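Lysine/ornithine decarboxylase (Selenomonas ruminantium, PDB 5GJO) decarboxylates L-lysine and L-ornithine with similar efficiency to give cadaverine and putrescine, using pyridoxal 5'-phosphate as cofactor and working as a homodimer. Local coordinates at residues 33-38 and 45-50; 67-72 and 252-257; 39-44 and 232-237. The protein carries 2 engineered substitutions. All coordinates share one frame; numbering follows the deposited sequence.

How the contacts relate
Along the chain, helix 28-41 supplies the first segments of two contacts. Residues 33-38 pack on strand 45-50, so contact 1 closes a short loop with six residues between its segments. Residues 39-44, inside that loop, reach forward to 232-237, and contact 3 therefore crosses contact 1. Contact 2 opens at 67-72, after contact 1 has closed, and ends at 252-257, beyond the far side of contact 3, so these two also cross. Strand 45-50 lies between strands 69-72 and 252-255 in the barrel sheet. Contacts 1 and 2 touch PLP; contact 3 joins helices 28-41 and 233-247 outside the barrel.

Contact 1. Residues 33-38 and 45-50; sequences ENYQFM and AGVFYA. With PLP (pyridoxal-5'-phosphate), chain H.
The phenol ring of Tyr-35 meets Val-47 obliquely through a single ring carbon, while at its rim the hydroxyl holds a water. The pair belongs to the TIM-barrel domain of a fold-type III PLP enzyme: helix 28-41 packs against the outside of barrel strand 45-50, the strand to which it leads. CE1 of Tyr-35 is the atom in touch, 3.8 Å from Val-47 CB and about equally near both methyl branches, and the two side chains run antiparallel past each other. With CG of Tyr-35 anti to the backbone N (chi1 -174°), the ring is carried nearer the strand than its CB direction alone would suggest. One turn later the CB of Met-38 is directed toward the strand; its sulfur SD lies 4.1 Å from Val-47 CG2, while CE bends off at chi3 (-81°) to meet Met-237. Val-47 is thus touched from two successive helical turns, and all three residues are buried. The polar link is indirect: the water accepts from Val-47 N at 2.9 Å and also bonds Tyr-35 OH at 2.9 Å, bridging ring hydroxyl and strand amide. Where the strand ends, Ala-50 lines the cofactor pocket, its CB 3.2 Å from PLP C6 and 3.5 Å from PLP C5.

Contact 2. Residues 67-72 and 252-257; sequences GSHFDV and AVWTEP. With PLP (pyridoxal-5'-phosphate), chain H.
Trp-254 directs the edge of its indole toward one face of the His-69 imidazole, an edge-to-face pair with centroids 5.6 Å apart and planes at 56°. The nearest atoms are Trp-254 CZ3 and His-69 CE1, at 4.4 Å. The indole is tied by NE1 to Asp-214 and has Arg-113 as a cation-pi partner, while Phe-48, from the strand lying between these two, meets both rings. Thr-255 turns the other way: its OG1 bonds Gly-218 O and its side chain packs on Met-38 of helix 28-41. Such reversal from one residue to the next suits strands of a TIM barrel, here 252-255 and 69-72, which flank strand 45-50 and end beside the cofactor. Glu-256 follows, extended beyond CG (chi2 -178°), and brings OE1 to 2.8 Å from PLP N1, close to the pyridine plane. An acidic residue at this nitrogen is characteristic of fold-type III decarboxylases. Asp-71 comes from strand 69-72 at about a right angle to Glu-256; its OD2 is 3.0 Å from PLP N1 but stands well above the ring plane. The carboxylates, planes 41° apart, approach to 3.4 Å between Asp-71 OD2 and Glu-256 OE1, two acceptors. Asp-71 OD2 also makes a salt bridge to Lys-52. Last comes Pro-257, whose CA lies 3.8 Å from phosphate oxygen O1P of PLP.

Contact 3. Residues 39-44 and 232-237; sequences RRHLPR and DLAAMM
Two helices on the outside of the TIM barrel meet here: the C-terminal turn of helix 28-41, with the residue that leaves it, packs on the first turn of helix 233-247. His-41 and Met-237 carry the joint between them. The His-41 ring receives the methyl of Ala-234 over one face as a CH-pi contact, CB standing 4.0 Å from the ring centroid and only 10° off the ring normal, while CG of Arg-40 lies over the opposite face at 4.2 Å. With CG of His-41 beside the backbone N (chi1 -65°), the ring stands against the helix start, and its ND1 is bonded to Glu-238, one residue past the segment, which would help fix its rotation. Nearer the backbone, His-41 CB and Met-237 CB are 3.7 Å apart. Met-237 then runs extended away from this point, toward Tyr-260. Leu-42, the first residue outside helical angles, comes in alongside, with CD1 3.8 Å from Met-237 O; its side chain continues onto Ile-240, Asn-241 and Phe-221. Each helix end has its own fastening. Asp-232 is the N-cap of helix 233-247, its OD1 accepting from Ala-235 N at 3.0 Å, from well above the carboxylate plane. At the other end, Arg-39, still in the last turn of helix 28-41, sends NH2 forward to Pro-43 O in the loop that follows (2.9 Å, N-H...O angle 161°).

Contact 1. Residues 33-38 and 45-50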
loop_
_atom_site.group_PDB
_atom_site.type_symbol
_atom_site.label_atom_id
_atom_site.label_comp_id
_atom_site.label_asym_id
_atom_site.label_seq_id
_atom_site.Cartn_x
_atom_site.Cartn_y
_atom_site.Cartn_z
ATOM N N GLU A 33 15.726 -24.357 3.627
ATOM C CA GLU A 33 15.006 -25.474 4.103
ATOM C C GLU A 33 13.651 -25.630 3.384
ATOM O O GLU A 33 13.210 -26.783 3.043
ATOM C CB GLU A 33 14.797 -25.386 5.598
ATOM C CG GLU A 33 13.978 -26.471 6.222
ATOM C CD GLU A 33 13.820 -26.210 7.742
ATOM O OE1 GLU A 33 14.829 -26.423 8.424
ATOM O OE2 GLU A 33 12.717 -25.797 8.231
ATOM N N ASN A 34 12.964 -24.493 3.218
ATOM C CA ASN A 34 11.693 -24.536 2.473
ATOM C C ASN A 34 11.871 -24.987 0.998
ATOM O O ASN A 34 11.035 -25.767 0.474
ATOM C CB ASN A 34 10.999 -23.164 2.502
ATOM C CG ASN A 34 10.465 -22.819 3.877
ATOM O OD1 ASN A 34 10.243 -23.709 4.714
ATOM N ND2 ASN A 34 10.105 -21.531 4.065
ATOM N N TYR A 35 12.915 -24.526 0.328
ATOM C CA TYR A 35 13.177 -24.933 -1.027
ATOM C C TYR A 35 13.447 -26.431 -1.040
ATOM O O TYR A 35 12.908 -27.175 -1.849
ATOM C CB TYR A 35 14.384 -24.138 -1.590
ATOM C CG TYR A 35 14.637 -24.400 -3.033
ATOM C CD1 TYR A 35 13.961 -23.679 -4.030
ATOM C CD2 TYR A 35 15.479 -25.425 -3.416
ATOM C CE1 TYR A 35 14.207 -23.919 -5.359
ATOM C CE2 TYR A 35 15.728 -25.692 -4.755
ATOM C CZ TYR A 35 15.087 -24.949 -5.728
ATOM O OH TYR A 35 15.296 -25.157 -7.088
ATOM N N GLN A 36 14.305 -26.897 -0.167
ATOM C CA GLN A 36 14.623 -28.334 -0.155
ATOM C C GLN A 36 13.453 -29.220 0.194
ATOM O O GLN A 36 13.349 -30.303 -0.358
ATOM C CB GLN A 36 15.806 -28.651 0.760
ATOM C CG GLN A 36 17.105 -28.023 0.217
ATOM C CD GLN A 36 17.500 -28.345 -1.281
ATOM O OE1 GLN A 36 17.062 -29.340 -1.921
ATOM N NE2 GLN A 36 18.320 -27.465 -1.846
ATOM N N PHE A 37 12.601 -28.802 1.112
ATOM C CA PHE A 37 11.416 -29.545 1.440
ATOM C C PHE A 37 10.533 -29.712 0.178
ATOM O O PHE A 37 9.984 -30.767 -0.043
ATOM C CB PHE A 37 10.648 -28.798 2.521
ATOM C CG PHE A 37 9.381 -29.442 2.999
ATOM C CD1 PHE A 37 8.197 -29.175 2.374
ATOM C CD2 PHE A 37 9.370 -30.219 4.157
ATOM C CE1 PHE A 37 7.002 -29.709 2.844
ATOM C CE2 PHE A 37 8.171 -30.723 4.663
ATOM C CZ PHE A 37 6.984 -30.461 3.995
ATOM N N MET A 38 10.379 -28.657 -0.592
ATOM C CA MET A 38 9.562 -28.729 -1.838
ATOM C C MET A 38 10.220 -29.674 -2.853
ATOM O O MET A 38 9.559 -30.445 -3.507
ATOM C CB MET A 38 9.318 -27.348 -2.472
ATOM C CG MET A 38 8.477 -27.437 -3.702
ATOM S SD MET A 38 7.855 -25.781 -4.160
ATOM C CE MET A 38 6.516 -25.745 -3.022
ATOM N N ALA A 45 8.027 -31.187 -9.862
ATOM C CA ALA A 45 7.767 -29.806 -10.290
ATOM C C ALA A 45 8.933 -28.961 -10.006
ATOM O O ALA A 45 9.158 -28.574 -8.828
ATOM C CB ALA A 45 6.525 -29.255 -9.597
ATOM N N GLY A 46 9.643 -28.575 -11.083
ATOM C CA GLY A 46 10.730 -27.637 -11.015
ATOM C C GLY A 46 10.246 -26.253 -10.580
ATOM O O GLY A 46 9.165 -25.859 -10.910
ATOM N N VAL A 47 11.041 -25.574 -9.759
ATOM C CA VAL A 47 10.600 -24.315 -9.125
ATOM C C VAL A 47 10.940 -23.046 -9.916
ATOM O O VAL A 47 12.114 -22.751 -10.246
ATOM C CB VAL A 47 11.218 -24.216 -7.734
ATOM C CG1 VAL A 47 10.801 -22.928 -7.043
ATOM C CG2 VAL A 47 10.818 -25.388 -6.894
ATOM N N PHE A 48 9.930 -22.253 -10.231
ATOM C CA PHE A 48 10.036 -20.864 -10.642
ATOM C C PHE A 48 9.526 -20.002 -9.469
ATOM O O PHE A 48 8.312 -19.839 -9.273
ATOM C CB PHE A 48 9.138 -20.513 -11.854
ATOM C CG PHE A 48 9.652 -21.016 -13.180
ATOM C CD1 PHE A 48 9.501 -22.317 -13.541
ATOM C CD2 PHE A 48 10.326 -20.190 -14.026
ATOM C CE1 PHE A 48 9.981 -22.789 -14.782
ATOM C CE2 PHE A 48 10.831 -20.612 -15.270
ATOM C CZ PHE A 48 10.653 -21.935 -15.655
ATOM N N TYR A 49 10.424 -19.475 -8.676
ATOM C CA TYR A 49 10.029 -18.717 -7.476
ATOM C C TYR A 49 9.322 -17.458 -7.856
ATOM O O TYR A 49 9.829 -16.634 -8.634
ATOM C CB TYR A 49 11.247 -18.377 -6.605
ATOM C CG TYR A 49 10.937 -17.399 -5.461
ATOM C CD1 TYR A 49 9.930 -17.692 -4.541
ATOM C CD2 TYR A 49 11.550 -16.199 -5.369
ATOM C CE1 TYR A 49 9.565 -16.776 -3.559
ATOM C CE2 TYR A 49 11.271 -15.294 -4.330
ATOM C CZ TYR A 49 10.288 -15.598 -3.411
ATOM O OH TYR A 49 9.839 -14.728 -2.429
ATOM N N ALA A 50 8.127 -17.300 -7.316
ATOM C CA ALA A 50 7.275 -16.126 -7.538
ATOM C C ALA A 50 7.706 -14.989 -6.622
ATOM O O ALA A 50 7.268 -14.799 -5.530
ATOM C CB ALA A 50 5.737 -16.445 -7.476
HETATM N N1 PLP H . 2.712 -17.353 -9.880
HETATM C C2 PLP H . 1.742 -16.533 -10.351
HETATM C C2A PLP H . 1.539 -16.385 -11.835
HETATM C C3 PLP H . 0.879 -15.780 -9.406
HETATM O O3 PLP H . -0.103 -14.949 -9.855
HETATM C C4 PLP H . 1.125 -15.965 -7.959
HETATM C C4A PLP H . 0.318 -15.258 -6.941
HETATM O O4A PLP H . -0.251 -14.218 -7.228
HETATM C C5 PLP H . 2.218 -16.892 -7.574
HETATM C C6 PLP H . 2.950 -17.535 -8.569
HETATM C C5A PLP H . 2.532 -17.136 -6.116
HETATM O O4P PLP H . 1.339 -17.505 -5.428
HETATM P P PLP H . 1.404 -18.049 -3.914
HETATM O O1P PLP H . 2.213 -19.319 -4.019
HETATM O O2P PLP H . -0.043 -18.261 -3.541
HETATM O O3P PLP H . 2.088 -16.935 -3.157
HETATM O O HOH W 1 13.706 -26.552 -9.040
#

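Contact 2. Residues 67-72 and 252-257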
loop_
_atom_site.group_PDB
_atom_site.type_symbol
_atom_site.label_atom_id
_atom_site.label_comp_id
_atom_site.label_asym_id
_atom_site.label_seq_id
_atom_site.Cartn_x
_atom_site.Cartn_y
_atom_site.Cartn_z
ATOM N N GLY A 67 19.737 -23.323 -7.725
ATOM C CA GLY A 67 19.218 -23.802 -8.980
ATOM C C GLY A 67 17.778 -23.380 -9.272
ATOM O O GLY A 67 17.188 -23.870 -10.243
ATOM N N SER A 68 17.195 -22.471 -8.497
ATOM C CA SER A 68 15.784 -22.096 -8.728
ATOM C C SER A 68 15.696 -21.316 -9.986
ATOM O O SER A 68 16.595 -20.526 -10.297
ATOM C CB SER A 68 15.298 -21.222 -7.555
ATOM O OG SER A 68 13.889 -20.915 -7.655
ATOM N N HIS A 69 14.548 -21.418 -10.675
ATOM C CA HIS A 69 14.184 -20.427 -11.645
ATOM C C HIS A 69 13.287 -19.347 -10.995
ATOM O O HIS A 69 13.071 -19.354 -9.750
ATOM C CB HIS A 69 13.401 -21.077 -12.817
ATOM C CG HIS A 69 14.195 -22.035 -13.661
ATOM N ND1 HIS A 69 14.885 -23.113 -13.145
ATOM C CD2 HIS A 69 14.432 -22.049 -15.000
ATOM C CE1 HIS A 69 15.500 -23.767 -14.120
ATOM N NE2 HIS A 69 15.231 -23.143 -15.261
ATOM N N PHE A 70 12.813 -18.403 -11.828
ATOM C CA PHE A 70 12.024 -17.283 -11.309
ATOM C C PHE A 70 10.815 -16.928 -12.153
ATOM O O PHE A 70 10.909 -16.925 -13.349
ATOM C CB PHE A 70 12.865 -16.024 -11.167
ATOM C CG PHE A 70 14.023 -16.190 -10.228
ATOM C CD1 PHE A 70 13.837 -15.996 -8.859
ATOM C CD2 PHE A 70 15.267 -16.671 -10.695
ATOM C CE1 PHE A 70 14.889 -16.251 -7.979
ATOM C CE2 PHE A 70 16.309 -16.913 -9.833
ATOM C CZ PHE A 70 16.118 -16.728 -8.453
ATOM N N ASP A 71 9.720 -16.608 -11.486
ATOM C CA ASP A 71 8.505 -16.101 -12.108
ATOM C C ASP A 71 8.508 -14.605 -11.839
ATOM O O ASP A 71 8.567 -14.148 -10.673
ATOM C CB ASP A 71 7.291 -16.751 -11.451
ATOM C CG ASP A 71 6.035 -15.881 -11.535
ATOM O OD1 ASP A 71 5.877 -15.108 -12.494
ATOM O OD2 ASP A 71 5.198 -15.930 -10.632
ATOM N N VAL A 72 8.461 -13.806 -12.905
ATOM C CA VAL A 72 8.530 -12.355 -12.858
ATOM C C VAL A 72 7.206 -11.772 -13.379
ATOM O O VAL A 72 6.642 -12.328 -14.332
ATOM C CB VAL A 72 9.658 -11.754 -13.713
ATOM C CG1 VAL A 72 11.011 -12.172 -13.110
ATOM C CG2 VAL A 72 9.642 -12.242 -15.154
ATOM N N ALA A 252 7.637 -32.095 -18.829
ATOM C CA ALA A 252 8.421 -31.167 -17.962
ATOM C C ALA A 252 7.418 -30.358 -17.166
ATOM O O ALA A 252 6.663 -29.576 -17.732
ATOM C CB ALA A 252 9.337 -30.238 -18.726
ATOM N N VAL A 253 7.373 -30.630 -15.872
ATOM C CA VAL A 253 6.417 -29.966 -14.962
ATOM C C VAL A 253 7.093 -28.998 -14.025
ATOM O O VAL A 253 8.242 -29.205 -13.596
ATOM C CB VAL A 253 5.575 -31.008 -14.161
ATOM C CG1 VAL A 253 4.491 -30.330 -13.346
ATOM C CG2 VAL A 253 4.980 -32.068 -15.118
ATOM N N TRP A 254 6.372 -27.914 -13.751
ATOM C CA TRP A 254 6.915 -26.795 -13.037
ATOM C C TRP A 254 5.901 -26.200 -12.076
ATOM O O TRP A 254 4.679 -26.428 -12.167
ATOM C CB TRP A 254 7.315 -25.660 -13.990
ATOM C CG TRP A 254 8.136 -26.133 -15.085
ATOM C CD1 TRP A 254 7.694 -26.587 -16.312
ATOM C CD2 TRP A 254 9.566 -26.302 -15.070
ATOM N NE1 TRP A 254 8.805 -27.010 -17.077
ATOM C CE2 TRP A 254 9.941 -26.868 -16.328
ATOM C CE3 TRP A 254 10.556 -26.069 -14.113
ATOM C CZ2 TRP A 254 11.254 -27.132 -16.651
ATOM C CZ3 TRP A 254 11.923 -26.343 -14.463
ATOM C CH2 TRP A 254 12.237 -26.848 -15.702
ATOM N N THR A 255 6.438 -25.490 -11.083
ATOM C CA THR A 255 5.574 -24.818 -10.098
ATOM C C THR A 255 6.072 -23.420 -9.857
ATOM O O THR A 255 7.251 -23.147 -9.998
ATOM C CB THR A 255 5.469 -25.692 -8.799
ATOM O OG1 THR A 255 4.558 -25.047 -7.850
ATOM C CG2 THR A 255 6.873 -25.936 -8.176
ATOM N N GLU A 256 5.197 -22.547 -9.403
ATOM C CA GLU A 256 5.442 -21.141 -9.190
ATOM C C GLU A 256 5.093 -20.747 -7.739
ATOM O O GLU A 256 4.280 -19.842 -7.513
ATOM C CB GLU A 256 4.661 -20.234 -10.199
ATOM C CG GLU A 256 5.026 -20.475 -11.647
ATOM C CD GLU A 256 4.311 -19.570 -12.653
ATOM O OE1 GLU A 256 3.720 -18.576 -12.177
ATOM O OE2 GLU A 256 4.373 -19.858 -13.914
ATOM N N PRO A 257 5.696 -21.379 -6.739
ATOM C CA PRO A 257 5.415 -20.967 -5.365
ATOM C C PRO A 257 5.927 -19.551 -5.082
ATOM O O PRO A 257 7.093 -19.206 -5.416
ATOM C CB PRO A 257 6.214 -21.980 -4.521
ATOM C CG PRO A 257 7.412 -22.256 -5.443
ATOM C CD PRO A 257 6.658 -22.476 -6.749
HETATM N N1 PLP H . 2.712 -17.353 -9.880
HETATM C C2 PLP H . 1.742 -16.533 -10.351
HETATM C C2A PLP H . 1.539 -16.385 -11.835
HETATM C C3 PLP H . 0.879 -15.780 -9.406
HETATM O O3 PLP H . -0.103 -14.949 -9.855
HETATM C C4 PLP H . 1.125 -15.965 -7.959
HETATM C C4A PLP H . 0.318 -15.258 -6.941
HETATM O O4A PLP H . -0.251 -14.218 -7.228
HETATM C C5 PLP H . 2.218 -16.892 -7.574
HETATM C C6 PLP H . 2.950 -17.535 -8.569
HETATM C C5A PLP H . 2.532 -17.136 -6.116
HETATM O O4P PLP H . 1.339 -17.505 -5.428
HETATM P P PLP H . 1.404 -18.049 -3.914
HETATM O O1P PLP H . 2.213 -19.319 -4.019
HETATM O O2P PLP H . -0.043 -18.261 -3.541
HETATM O O3P PLP H . 2.088 -16.935 -3.157
#

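Contact 3. Residues 39-44 and 232-237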
loop_
_atom_site.group_PDB
_atom_site.type_symbol
_atom_site.label_atom_id
_atom_site.label_comp_id
_atom_site.label_asym_id
_atom_site.label_seq_id
_atom_site.Cartn_x
_atom_site.Cartn_y
_atom_site.Cartn_z
ATOM N N ARG A 39 11.528 -29.610 -2.992
ATOM C CA ARG A 39 12.279 -30.563 -3.843
ATOM C C ARG A 39 12.109 -32.007 -3.404
ATOM O O ARG A 39 12.014 -32.885 -4.271
ATOM C CB ARG A 39 13.778 -30.156 -3.951
ATOM C CG ARG A 39 14.102 -28.837 -4.627
ATOM C CD ARG A 39 13.437 -28.647 -6.010
ATOM N NE ARG A 39 14.001 -29.613 -6.950
ATOM C CZ ARG A 39 13.335 -30.447 -7.748
ATOM N NH1 ARG A 39 14.066 -31.240 -8.549
ATOM N NH2 ARG A 39 12.009 -30.474 -7.834
ATOM N N ARG A 40 12.122 -32.244 -2.106
ATOM C CA ARG A 40 11.886 -33.547 -1.520
ATOM C C ARG A 40 10.472 -34.118 -1.683
ATOM O O ARG A 40 10.321 -35.264 -2.000
ATOM C CB ARG A 40 12.263 -33.486 -0.052
ATOM C CG ARG A 40 12.184 -34.757 0.741
ATOM C CD ARG A 40 12.456 -34.455 2.216
ATOM N NE ARG A 40 13.623 -33.599 2.370
ATOM C CZ ARG A 40 13.702 -32.451 3.047
ATOM N NH1 ARG A 40 14.849 -31.823 3.067
ATOM N NH2 ARG A 40 12.695 -31.943 3.712
ATOM N N HIS A 41 9.454 -33.295 -1.484
ATOM C CA HIS A 41 8.058 -33.765 -1.484
ATOM C C HIS A 41 7.352 -33.562 -2.793
ATOM O O HIS A 41 6.348 -34.191 -3.035
ATOM C CB HIS A 41 7.272 -33.108 -0.339
ATOM C CG HIS A 41 7.773 -33.522 1.014
ATOM N ND1 HIS A 41 7.664 -34.807 1.470
ATOM C CD2 HIS A 41 8.483 -32.846 1.957
ATOM C CE1 HIS A 41 8.258 -34.911 2.657
ATOM N NE2 HIS A 41 8.784 -33.732 2.963
ATOM N N LEU A 42 7.888 -32.679 -3.608
ATOM C CA LEU A 42 7.318 -32.398 -4.895
ATOM C C LEU A 42 8.448 -32.402 -5.923
ATOM O O LEU A 42 8.665 -31.439 -6.605
ATOM C CB LEU A 42 6.576 -31.050 -4.829
ATOM C CG LEU A 42 5.743 -30.580 -6.014
ATOM C CD1 LEU A 42 4.746 -31.604 -6.505
ATOM C CD2 LEU A 42 5.045 -29.276 -5.678
ATOM N N PRO A 43 9.144 -33.534 -6.039
ATOM C CA PRO A 43 10.283 -33.564 -6.948
ATOM C C PRO A 43 9.967 -33.323 -8.418
ATOM O O PRO A 43 10.767 -32.723 -9.126
ATOM C CB PRO A 43 10.902 -34.949 -6.670
ATOM C CG PRO A 43 9.807 -35.775 -6.136
ATOM C CD PRO A 43 9.037 -34.761 -5.251
ATOM N N ARG A 44 8.801 -33.735 -8.869
ATOM C CA ARG A 44 8.435 -33.582 -10.273
ATOM C C ARG A 44 8.316 -32.125 -10.759
ATOM O O ARG A 44 8.428 -31.868 -11.941
ATOM C CB ARG A 44 7.167 -34.377 -10.600
ATOM C CG ARG A 44 7.362 -35.888 -10.657
ATOM C CD ARG A 44 8.395 -36.317 -11.701
ATOM N NE ARG A 44 8.191 -35.646 -12.968
ATOM C CZ ARG A 44 7.205 -35.916 -13.811
ATOM N NH1 ARG A 44 7.087 -35.221 -14.924
ATOM N NH2 ARG A 44 6.341 -36.869 -13.548
ATOM N N ASP A 232 -1.561 -30.321 6.182
ATOM C CA ASP A 232 -0.264 -30.952 6.282
ATOM C C ASP A 232 0.426 -30.712 4.953
ATOM O O ASP A 232 0.009 -31.278 3.959
ATOM C CB ASP A 232 -0.505 -32.437 6.486
ATOM C CG ASP A 232 0.743 -33.285 6.361
ATOM O OD1 ASP A 232 1.769 -32.865 5.863
ATOM O OD2 ASP A 232 0.672 -34.421 6.785
ATOM N N LEU A 233 1.491 -29.910 4.934
ATOM C CA LEU A 233 2.113 -29.562 3.645
ATOM C C LEU A 233 2.812 -30.709 2.988
ATOM O O LEU A 233 2.807 -30.778 1.773
ATOM C CB LEU A 233 3.110 -28.398 3.701
ATOM C CG LEU A 233 2.502 -27.026 3.831
ATOM C CD1 LEU A 233 3.711 -26.129 4.202
ATOM C CD2 LEU A 233 1.885 -26.619 2.511
ATOM N N ALA A 234 3.480 -31.595 3.749
ATOM C CA ALA A 234 4.072 -32.714 3.135
ATOM C C ALA A 234 3.014 -33.560 2.381
ATOM O O ALA A 234 3.245 -33.972 1.244
ATOM C CB ALA A 234 4.799 -33.589 4.176
ATOM N N ALA A 235 1.899 -33.814 3.015
ATOM C CA ALA A 235 0.863 -34.656 2.381
ATOM C C ALA A 235 0.298 -33.950 1.176
ATOM O O ALA A 235 0.083 -34.615 0.108
ATOM C CB ALA A 235 -0.251 -35.023 3.305
ATOM N N MET A 236 0.047 -32.644 1.309
ATOM C CA MET A 236 -0.370 -31.867 0.107
ATOM C C MET A 236 0.599 -32.017 -1.044
ATOM O O MET A 236 0.195 -32.363 -2.214
ATOM C CB MET A 236 -0.572 -30.395 0.430
ATOM C CG MET A 236 -0.868 -29.529 -0.791
ATOM S SD MET A 236 -1.061 -27.785 -0.300
ATOM C CE MET A 236 -2.838 -27.606 -0.077
ATOM N N MET A 237 1.888 -31.756 -0.793
ATOM C CA MET A 237 2.808 -31.792 -1.847
ATOM C C MET A 237 2.968 -33.240 -2.429
ATOM O O MET A 237 3.043 -33.391 -3.679
ATOM C CB MET A 237 4.172 -31.285 -1.388
ATOM C CG MET A 237 4.103 -29.768 -1.115
ATOM S SD MET A 237 5.736 -29.130 -0.761
ATOM C CE MET A 237 5.155 -27.546 -0.091
#